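Local atomic coordinates of flagellar biosynthesis protein flhA (Bacillus subtilis, PDB entry 3MIX), a protein that takes part in the export of flagellar proteins by the type III secretion system, here represented by its cytosolic domain. Residues A[101-105]-A[116-120]; A[186-190]-A[227-232]; A[190-196]-A[220-224]. All blocks are in the same frame, centred on the assembly; numbering follows the deposited sequence.

How the interactions relate
From the N terminus, interaction 1 comes first: residues 101-105 and 116-120 close a short loop whose strands 103-108 and 111-117 form a beta hairpin at one edge of a four-stranded mixed sheet. The chain then enters helix 170-189, which ends in interaction 2, where 186-190 meets 227-232. Interaction 3, 190-196 with 220-224, is nested inside the loop closed by interaction 2, and I190 belongs to both. Helix 220-232 thus packs on the end of helix 170-189 and the start of helix 192-205. The centres of interactions 2 and 3 lie 10 Å apart, whereas interaction 1 is centred about 29 Å from interaction 2.

Interaction 1 of 3, residues A[101-105]-A[116-120]; sequences PNEYR and GELLL
Y104 and G116 form an antiparallel hydrogen-bonded pair: Y104 N donates to G116 O at 2.8 Å and G116 N to Y104 O at 2.9 Å. E103 and E117 follow as a non-hydrogen-bonded pair, with CA atoms 4.4 Å apart. A third backbone bond, from L118 N to N102 O at 2.9 Å, carries the pairing past the last strand residue.

The aromatic contact lies on the sheet face of Y104. With CG placed between the backbone N and the carbonyl carbon (chi1 69°), the ring folds across the neighbouring strand and covers G116, whose CA makes a CH-pi contact 3.8 Å from the ring centroid. L118 continues the apolar surface, its CG 3.8 Å from Y104 CE2, while the hydroxyl of Y104 bonds to H177 of helix 170-189, and L118 also packs on that helix.

On the other face the E103 and E117 side chains lie side by side and point the same way, their carboxylate planes nearly perpendicular and their OE1 atoms 4.0 Å apart. E103 OE1 also faces the acceptor G116 O, so this carboxylate may be somewhat easier to protonate. Beyond the paired strands, N102 packs on L119, ND2 resting 3.5 Å from L119 CD2 as the two side chains cross obliquely.

This is an antiparallel beta hairpin seen at its open end, at the edge of the mixed sheet, strand 111-117 being outermost, with one face packed against a helix.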
loop_
_atom_site.group_PDB
_atom_site.type_symbol
_atom_site.label_atom_id
_atom_site.label_comp_id
_atom_site.label_asym_id
_atom_site.label_seq_id
_atom_site.Cartn_x
_atom_site.Cartn_y
_atom_site.Cartn_z
ATOM N N PRO A 101 -11.680 28.113 -1.306
ATOM C CA PRO A 101 -11.648 28.199 -2.765
ATOM C C PRO A 101 -10.581 27.312 -3.410
ATOM O O PRO A 101 -10.896 26.525 -4.302
ATOM C CB PRO A 101 -11.337 29.685 -3.026
ATOM C CG PRO A 101 -11.343 30.371 -1.657
ATOM C CD PRO A 101 -11.993 29.424 -0.708
ATOM N N ASN A 102 -9.342 27.431 -2.937
ATOM C CA ASN A 102 -8.202 26.727 -3.512
ATOM C C ASN A 102 -7.956 25.326 -2.929
ATOM O O ASN A 102 -6.989 24.668 -3.293
ATOM C CB ASN A 102 -6.934 27.573 -3.353
ATOM C CG ASN A 102 -6.949 28.831 -4.209
ATOM O OD1 ASN A 102 -7.341 28.806 -5.379
ATOM N ND2 ASN A 102 -6.497 29.933 -3.632
ATOM N N GLU A 103 -8.828 24.876 -2.036
ATOM C CA GLU A 103 -8.586 23.643 -1.286
ATOM C C GLU A 103 -9.062 22.376 -1.992
ATOM O O GLU A 103 -10.164 22.339 -2.542
ATOM C CB GLU A 103 -9.240 23.717 0.093
ATOM C CG GLU A 103 -8.396 23.112 1.193
ATOM C CD GLU A 103 -7.408 24.113 1.781
ATOM O OE1 GLU A 103 -6.421 24.465 1.090
ATOM O OE2 GLU A 103 -7.620 24.545 2.939
ATOM N N TYR A 104 -8.225 21.342 -1.969
ATOM C CA TYR A 104 -8.673 20.013 -2.345
ATOM C C TYR A 104 -8.469 19.030 -1.206
ATOM O O TYR A 104 -7.632 19.242 -0.324
ATOM C CB TYR A 104 -7.997 19.515 -3.628
ATOM C CG TYR A 104 -6.525 19.206 -3.482
ATOM C CD1 TYR A 104 -6.099 17.963 -3.003
ATOM C CD2 TYR A 104 -5.558 20.146 -3.839
ATOM C CE1 TYR A 104 -4.748 17.670 -2.869
ATOM C CE2 TYR A 104 -4.203 19.866 -3.711
ATOM C CZ TYR A 104 -3.805 18.617 -3.227
ATOM O OH TYR A 104 -2.472 18.322 -3.095
ATOM N N ARG A 105 -9.229 17.945 -1.262
ATOM C CA ARG A 105 -9.220 16.907 -0.248
ATOM C C ARG A 105 -9.380 15.524 -0.905
ATOM O O ARG A 105 -10.161 15.367 -1.843
ATOM C CB ARG A 105 -10.374 17.172 0.702
ATOM C CG ARG A 105 -10.295 16.484 2.027
ATOM C CD ARG A 105 -11.508 16.870 2.858
ATOM N NE ARG A 105 -11.823 15.856 3.863
ATOM C CZ ARG A 105 -13.048 15.623 4.338
ATOM N NH1 ARG A 105 -14.091 16.317 3.880
ATOM N NH2 ARG A 105 -13.233 14.680 5.261
ATOM N N GLY A 116 -4.915 19.625 0.455
ATOM C CA GLY A 116 -3.960 20.551 -0.123
ATOM C C GLY A 116 -4.631 21.766 -0.719
ATOM O O GLY A 116 -5.846 21.947 -0.594
ATOM N N GLU A 117 -3.820 22.589 -1.372
ATOM C CA GLU A 117 -4.264 23.841 -1.966
ATOM C C GLU A 117 -3.548 24.065 -3.293
ATOM O O GLU A 117 -2.356 23.788 -3.423
ATOM C CB GLU A 117 -4.026 25.018 -1.006
ATOM C CG GLU A 117 -2.555 25.288 -0.616
ATOM C CD GLU A 117 -1.887 24.133 0.143
ATOM O OE1 GLU A 117 -2.582 23.424 0.911
ATOM O OE2 GLU A 117 -0.661 23.934 -0.026
ATOM N N LEU A 118 -4.287 24.550 -4.280
ATOM C CA LEU A 118 -3.708 24.832 -5.584
ATOM C C LEU A 118 -4.002 26.251 -6.052
ATOM O O LEU A 118 -5.083 26.794 -5.814
ATOM C CB LEU A 118 -4.194 23.822 -6.624
ATOM C CG LEU A 118 -3.788 22.348 -6.494
ATOM C CD1 LEU A 118 -4.567 21.517 -7.505
ATOM C CD2 LEU A 118 -2.281 22.129 -6.659
ATOM N N LEU A 119 -3.015 26.846 -6.708
ATOM C CA LEU A 119 -3.170 28.135 -7.364
ATOM C C LEU A 119 -3.010 27.884 -8.860
ATOM O O LEU A 119 -1.891 27.809 -9.373
ATOM C CB LEU A 119 -2.125 29.124 -6.843
ATOM C CG LEU A 119 -2.214 29.528 -5.365
ATOM C CD1 LEU A 119 -0.913 30.173 -4.899
ATOM C CD2 LEU A 119 -3.393 30.462 -5.110
ATOM N N LEU A 120 -4.144 27.738 -9.544
ATOM C CA LEU A 120 -4.195 27.235 -10.924
ATOM C C LEU A 120 -3.386 28.072 -11.908
ATOM O O LEU A 120 -2.814 27.539 -12.863
ATOM C CB LEU A 120 -5.643 27.132 -11.417
ATOM C CG LEU A 120 -6.776 26.810 -10.436
ATOM C CD1 LEU A 120 -7.391 28.117 -9.898
ATOM C CD2 LEU A 120 -7.828 25.962 -11.119
#

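Interaction 2 of 3, residues A[186-190]-A[227-232]; sequences AHELI and LAKLLK
The last turn of helix 170-189 meets helix 220-232 most closely at H187 and A228, whose CA atoms are 4.5 Å apart. Residues 186-189 form a weakly bonded, kinked end, where L189 N still reaches A186 O but I190 N does so only weakly. Opposite, 227-232 is regular helix, held by the bonds from L231 N to L227 O and from K232 N to A228 O. No direct hydrogen bond crosses between the segments.

H187 is the centre of the contact. Its CB sits 3.2 Å from A228 O, and a first torsion of 63° swings the imidazole over K232. The aliphatic part of that lysine lies across one ring face, CG being 4.1 Å from the ring centroid and over its centre, a CH-pi contact. K232 then bends at chi3, and its NZ stays well apart from NE2. A water hydrogen-bonded to H187 ND1 donates to L231 O, 2.7 Å away, so the imidazole is linked to the helix backbone through solvent. Replacing H187 by an alanine would probably uncover the methylenes of K232 and leave the water on L231 O without its imidazole partner.

Beyond the ring the contact is apolar. I190 splits its branches: CG2 presses tightly on A228, 3.5 Å from its CA, while CG1 meets L227 CB, the two side chains crossing at about a right angle. L231 comes between I190 and A186, its CD1 3.8 Å from I190 CB and its CB 4.3 Å from A186 CB. I190 also touches T195 and L198 of helix 192-205.

The small A228 is consistent with the close approach of the backbones, a helix-helix packing that joins the irregular end of one helix to the C-terminal half of another in the cytosolic domain.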
loop_
_atom_site.group_PDB
_atom_site.type_symbol
_atom_site.label_atom_id
_atom_site.label_comp_id
_atom_site.label_asym_id
_atom_site.label_seq_id
_atom_site.Cartn_x
_atom_site.Cartn_y
_atom_site.Cartn_z
ATOM N N ALA A 186 -2.919 1.586 -0.987
ATOM C CA ALA A 186 -3.311 0.590 -2.015
ATOM C C ALA A 186 -3.911 -0.650 -1.414
ATOM O O ALA A 186 -4.819 -1.261 -1.994
ATOM C CB ALA A 186 -2.095 0.200 -2.915
ATOM N N HIS A 187 -3.400 -1.036 -0.250
ATOM C CA HIS A 187 -3.837 -2.254 0.396
ATOM C C HIS A 187 -5.274 -2.123 0.886
ATOM O O HIS A 187 -5.954 -3.133 1.049
ATOM C CB HIS A 187 -2.895 -2.597 1.550
ATOM C CG HIS A 187 -2.876 -1.576 2.650
ATOM N ND1 HIS A 187 -2.103 -0.433 2.598
ATOM C CD2 HIS A 187 -3.511 -1.544 3.841
ATOM C CE1 HIS A 187 -2.263 0.256 3.712
ATOM N NE2 HIS A 187 -3.131 -0.386 4.473
ATOM N N GLU A 188 -5.727 -0.880 1.111
ATOM C CA GLU A 188 -7.111 -0.606 1.475
ATOM C C GLU A 188 -8.037 -0.664 0.272
ATOM O O GLU A 188 -9.236 -0.722 0.451
ATOM C CB GLU A 188 -7.244 0.789 2.109
ATOM C CG GLU A 188 -6.764 0.872 3.560
ATOM C CD GLU A 188 -6.643 2.300 4.017
ATOM O OE1 GLU A 188 -7.550 3.100 3.697
ATOM O OE2 GLU A 188 -5.636 2.646 4.681
ATOM N N LEU A 189 -7.483 -0.626 -0.947
ATOM C CA LEU A 189 -8.292 -0.556 -2.182
ATOM C C LEU A 189 -8.408 -1.863 -2.972
ATOM O O LEU A 189 -9.185 -1.953 -3.924
ATOM C CB LEU A 189 -7.763 0.564 -3.101
ATOM C CG LEU A 189 -8.004 2.015 -2.656
ATOM C CD1 LEU A 189 -7.040 2.993 -3.419
ATOM C CD2 LEU A 189 -9.458 2.426 -2.882
ATOM N N ILE A 190 -7.640 -2.884 -2.604
ATOM C CA ILE A 190 -7.825 -4.197 -3.230
ATOM C C ILE A 190 -9.049 -4.884 -2.566
ATOM O O ILE A 190 -8.905 -5.820 -1.783
ATOM C CB ILE A 190 -6.512 -5.051 -3.196
ATOM C CG1 ILE A 190 -6.687 -6.421 -3.874
ATOM C CG2 ILE A 190 -6.047 -5.279 -1.768
ATOM C CD1 ILE A 190 -6.704 -6.413 -5.362
ATOM N N LEU A 227 -3.543 -10.628 -1.180
ATOM C CA LEU A 227 -3.236 -9.508 -2.055
ATOM C C LEU A 227 -3.083 -8.181 -1.294
ATOM O O LEU A 227 -2.169 -7.407 -1.603
ATOM C CB LEU A 227 -4.266 -9.361 -3.175
ATOM C CG LEU A 227 -4.487 -10.586 -4.082
ATOM C CD1 LEU A 227 -5.494 -10.219 -5.170
ATOM C CD2 LEU A 227 -3.161 -11.026 -4.719
ATOM N N ALA A 228 -3.942 -7.952 -0.304
ATOM C CA ALA A 228 -3.853 -6.740 0.491
ATOM C C ALA A 228 -2.575 -6.726 1.320
ATOM O O ALA A 228 -1.965 -5.698 1.476
ATOM C CB ALA A 228 -5.164 -6.509 1.444
ATOM N N LYS A 229 -2.201 -7.868 1.862
ATOM C CA LYS A 229 -0.983 -7.969 2.646
ATOM C C LYS A 229 0.288 -7.759 1.781
ATOM O O LYS A 229 1.243 -7.130 2.224
ATOM C CB LYS A 229 -0.963 -9.303 3.398
ATOM C CG LYS A 229 0.095 -9.290 4.477
ATOM C CD LYS A 229 -0.303 -10.028 5.738
ATOM C CE LYS A 229 0.703 -9.689 6.834
ATOM N NZ LYS A 229 0.716 -10.724 7.898
ATOM N N LEU A 230 0.277 -8.264 0.544
ATOM C CA LEU A 230 1.323 -7.938 -0.412
ATOM C C LEU A 230 1.394 -6.423 -0.688
ATOM O O LEU A 230 2.474 -5.816 -0.540
ATOM C CB LEU A 230 1.177 -8.756 -1.713
ATOM C CG LEU A 230 1.383 -10.285 -1.513
ATOM C CD1 LEU A 230 0.943 -11.082 -2.746
ATOM C CD2 LEU A 230 2.862 -10.652 -1.130
ATOM N N LEU A 231 0.261 -5.817 -1.067
ATOM C CA LEU A 231 0.234 -4.376 -1.380
ATOM C C LEU A 231 0.664 -3.533 -0.206
ATOM O O LEU A 231 1.350 -2.549 -0.386
ATOM C CB LEU A 231 -1.136 -3.905 -1.881
ATOM C CG LEU A 231 -1.451 -4.561 -3.232
ATOM C CD1 LEU A 231 -2.859 -4.254 -3.682
ATOM C CD2 LEU A 231 -0.399 -4.178 -4.340
ATOM N N LYS A 232 0.255 -3.948 0.987
ATOM C CA LYS A 232 0.594 -3.250 2.207
ATOM C C LYS A 232 2.099 -3.028 2.332
ATOM O O LYS A 232 2.534 -1.948 2.713
ATOM C CB LYS A 232 0.107 -4.055 3.404
ATOM C CG LYS A 232 0.136 -3.307 4.720
ATOM C CD LYS A 232 -0.886 -3.914 5.717
ATOM C CE LYS A 232 -0.401 -5.276 6.326
ATOM N NZ LYS A 232 -1.493 -6.168 6.958
HETATM O O HOH W 1 0.144 -0.296 0.459
#

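Interaction 3 of 3, residues A[190-196]-A[220-224]; sequences IGRQETK and VGDIQ
T195 and Q224 meet where two helices of the all-helical region between residues 170 and 276 cross nearly at right angles: the axes of 192-196 and 220-224 make 95° and approach to 9.5 Å. Here the first turn of helix 192-205, with G191 at its N-cap position, packs on the start of helix 220-232.

The tight part is the inner side. T195 points its CG2 between V220 and I223, 3.9 Å from I223 CG2. Its other branch is kept beside the backbone N (chi1 -58°), from where OG1 bonds back to G191 O, which also accepts from T195 N. Two donors thus hold this carbonyl oxygen, and the hydroxyl, satisfied within its own helix, presents its flank to Q224 CB at 3.6 Å. The extended Q224 chain runs at about a right angle across T195, carrying its amide past the start of the opposite helix: CG lies 3.4 Å from I190 O, and OE1 reaches R192 CA at 3.2 Å.

The outer side is looser and bridged by water. R192, exposed and extended from CG to NE, crosses V220 at about a right angle and lays one face of its guanidinium over that side chain, NH1 coming within 3.5 Å of V220 CB. Its amino groups are turned to solvent bridges: one water links NH2 with V220 N, the latter being the shorter bond. Another water joins I190 O to Q224 NE2. K196 adds a lighter contact, its CG against V220 CG1. A third water lies in the guanidinium plane at its edge, accepting from R192 NH1 and donating to Q224 OE1, 2.6 Å from that oxygen.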
loop_
_atom_site.group_PDB
_atom_site.type_symbol
_atom_site.label_atom_id
_atom_site.label_comp_id
_atom_site.label_asym_id
_atom_site.label_seq_id
_atom_site.Cartn_x
_atom_site.Cartn_y
_atom_site.Cartn_z
ATOM N N ILE A 190 -7.640 -2.884 -2.604
ATOM C CA ILE A 190 -7.825 -4.197 -3.230
ATOM C C ILE A 190 -9.049 -4.884 -2.566
ATOM O O ILE A 190 -8.905 -5.820 -1.783
ATOM C CB ILE A 190 -6.512 -5.051 -3.196
ATOM C CG1 ILE A 190 -6.687 -6.421 -3.874
ATOM C CG2 ILE A 190 -6.047 -5.279 -1.768
ATOM C CD1 ILE A 190 -6.704 -6.413 -5.362
ATOM N N GLY A 191 -10.245 -4.381 -2.856
ATOM C CA GLY A 191 -11.471 -4.980 -2.366
ATOM C C GLY A 191 -11.870 -6.239 -3.113
ATOM O O GLY A 191 -11.113 -6.754 -3.959
ATOM N N ARG A 192 -13.087 -6.714 -2.840
ATOM C CA ARG A 192 -13.559 -7.965 -3.425
ATOM C C ARG A 192 -13.765 -7.799 -4.903
ATOM O O ARG A 192 -13.435 -8.696 -5.697
ATOM C CB ARG A 192 -14.873 -8.421 -2.782
ATOM C CG ARG A 192 -15.238 -9.878 -3.167
ATOM C CD ARG A 192 -16.645 -10.244 -2.640
ATOM N NE ARG A 192 -17.015 -11.591 -3.052
ATOM C CZ ARG A 192 -16.581 -12.711 -2.462
ATOM N NH1 ARG A 192 -15.747 -12.667 -1.419
ATOM N NH2 ARG A 192 -16.975 -13.882 -2.928
ATOM N N GLN A 193 -14.304 -6.647 -5.278
ATOM C CA GLN A 193 -14.518 -6.343 -6.680
ATOM C C GLN A 193 -13.200 -6.420 -7.477
ATOM O O GLN A 193 -13.157 -7.031 -8.541
ATOM C CB GLN A 193 -15.230 -4.968 -6.842
ATOM C CG GLN A 193 -16.757 -5.027 -6.438
ATOM C CD GLN A 193 -17.574 -3.763 -6.783
ATOM O OE1 GLN A 193 -17.023 -2.681 -6.993
ATOM N NE2 GLN A 193 -18.890 -3.918 -6.872
ATOM N N GLU A 194 -12.135 -5.802 -6.966
ATOM C CA GLU A 194 -10.837 -5.807 -7.657
ATOM C C GLU A 194 -10.221 -7.210 -7.636
ATOM O O GLU A 194 -9.643 -7.658 -8.617
ATOM C CB GLU A 194 -9.875 -4.823 -6.989
ATOM C CG GLU A 194 -10.240 -3.346 -7.173
ATOM C CD GLU A 194 -11.406 -2.885 -6.276
ATOM O OE1 GLU A 194 -11.870 -3.604 -5.328
ATOM O OE2 GLU A 194 -11.861 -1.764 -6.534
ATOM N N THR A 195 -10.366 -7.918 -6.527
ATOM C CA THR A 195 -9.865 -9.286 -6.452
ATOM C C THR A 195 -10.528 -10.171 -7.500
ATOM O O THR A 195 -9.837 -10.908 -8.231
ATOM C CB THR A 195 -10.040 -9.815 -5.038
ATOM O OG1 THR A 195 -9.339 -8.926 -4.176
ATOM C CG2 THR A 195 -9.474 -11.239 -4.890
ATOM N N LYS A 196 -11.852 -10.069 -7.609
ATOM C CA LYS A 196 -12.585 -10.827 -8.618
ATOM C C LYS A 196 -12.196 -10.487 -10.051
ATOM O O LYS A 196 -12.145 -11.360 -10.923
ATOM C CB LYS A 196 -14.094 -10.655 -8.450
ATOM C CG LYS A 196 -14.644 -11.418 -7.220
ATOM C CD LYS A 196 -16.092 -11.023 -6.914
ATOM C CE LYS A 196 -17.042 -11.475 -8.043
ATOM N NZ LYS A 196 -16.810 -12.946 -8.390
ATOM N N VAL A 220 -12.675 -16.232 -2.304
ATOM C CA VAL A 220 -12.243 -14.927 -2.823
ATOM C C VAL A 220 -11.684 -14.050 -1.685
ATOM O O VAL A 220 -10.660 -13.364 -1.851
ATOM C CB VAL A 220 -13.389 -14.200 -3.577
ATOM C CG1 VAL A 220 -12.960 -12.772 -3.980
ATOM C CG2 VAL A 220 -13.840 -15.052 -4.822
ATOM N N GLY A 221 -12.346 -14.105 -0.524
ATOM C CA GLY A 221 -11.977 -13.290 0.644
ATOM C C GLY A 221 -10.595 -13.615 1.177
ATOM O O GLY A 221 -9.836 -12.725 1.530
ATOM N N ASP A 222 -10.255 -14.897 1.199
ATOM C CA ASP A 222 -8.918 -15.338 1.565
ATOM C C ASP A 222 -7.840 -14.776 0.615
ATOM O O ASP A 222 -6.792 -14.312 1.046
ATOM C CB ASP A 222 -8.854 -16.873 1.568
ATOM C CG ASP A 222 -9.739 -17.494 2.607
ATOM O OD1 ASP A 222 -10.151 -16.778 3.537
ATOM O OD2 ASP A 222 -10.064 -18.699 2.496
ATOM N N ILE A 223 -8.102 -14.838 -0.682
ATOM C CA ILE A 223 -7.168 -14.338 -1.694
ATOM C C ILE A 223 -6.981 -12.832 -1.569
ATOM O O ILE A 223 -5.848 -12.331 -1.611
ATOM C CB ILE A 223 -7.652 -14.711 -3.122
ATOM C CG1 ILE A 223 -7.737 -16.235 -3.271
ATOM C CG2 ILE A 223 -6.820 -14.028 -4.204
ATOM C CD1 ILE A 223 -8.397 -16.631 -4.585
ATOM N N GLN A 224 -8.100 -12.126 -1.433
ATOM C CA GLN A 224 -8.140 -10.695 -1.179
ATOM C C GLN A 224 -7.197 -10.248 -0.049
ATOM O O GLN A 224 -6.467 -9.273 -0.215
ATOM C CB GLN A 224 -9.607 -10.269 -0.840
ATOM C CG GLN A 224 -9.787 -8.804 -0.441
ATOM C CD GLN A 224 -11.273 -8.449 -0.243
ATOM O OE1 GLN A 224 -12.157 -9.124 -0.810
ATOM N NE2 GLN A 224 -11.562 -7.404 0.585
HETATM O O HOH W 2 -8.942 -5.814 1.190
HETATM O O HOH W 3 -14.307 -10.428 0.001
HETATM O O HOH W 4 -15.543 -16.758 -2.376
#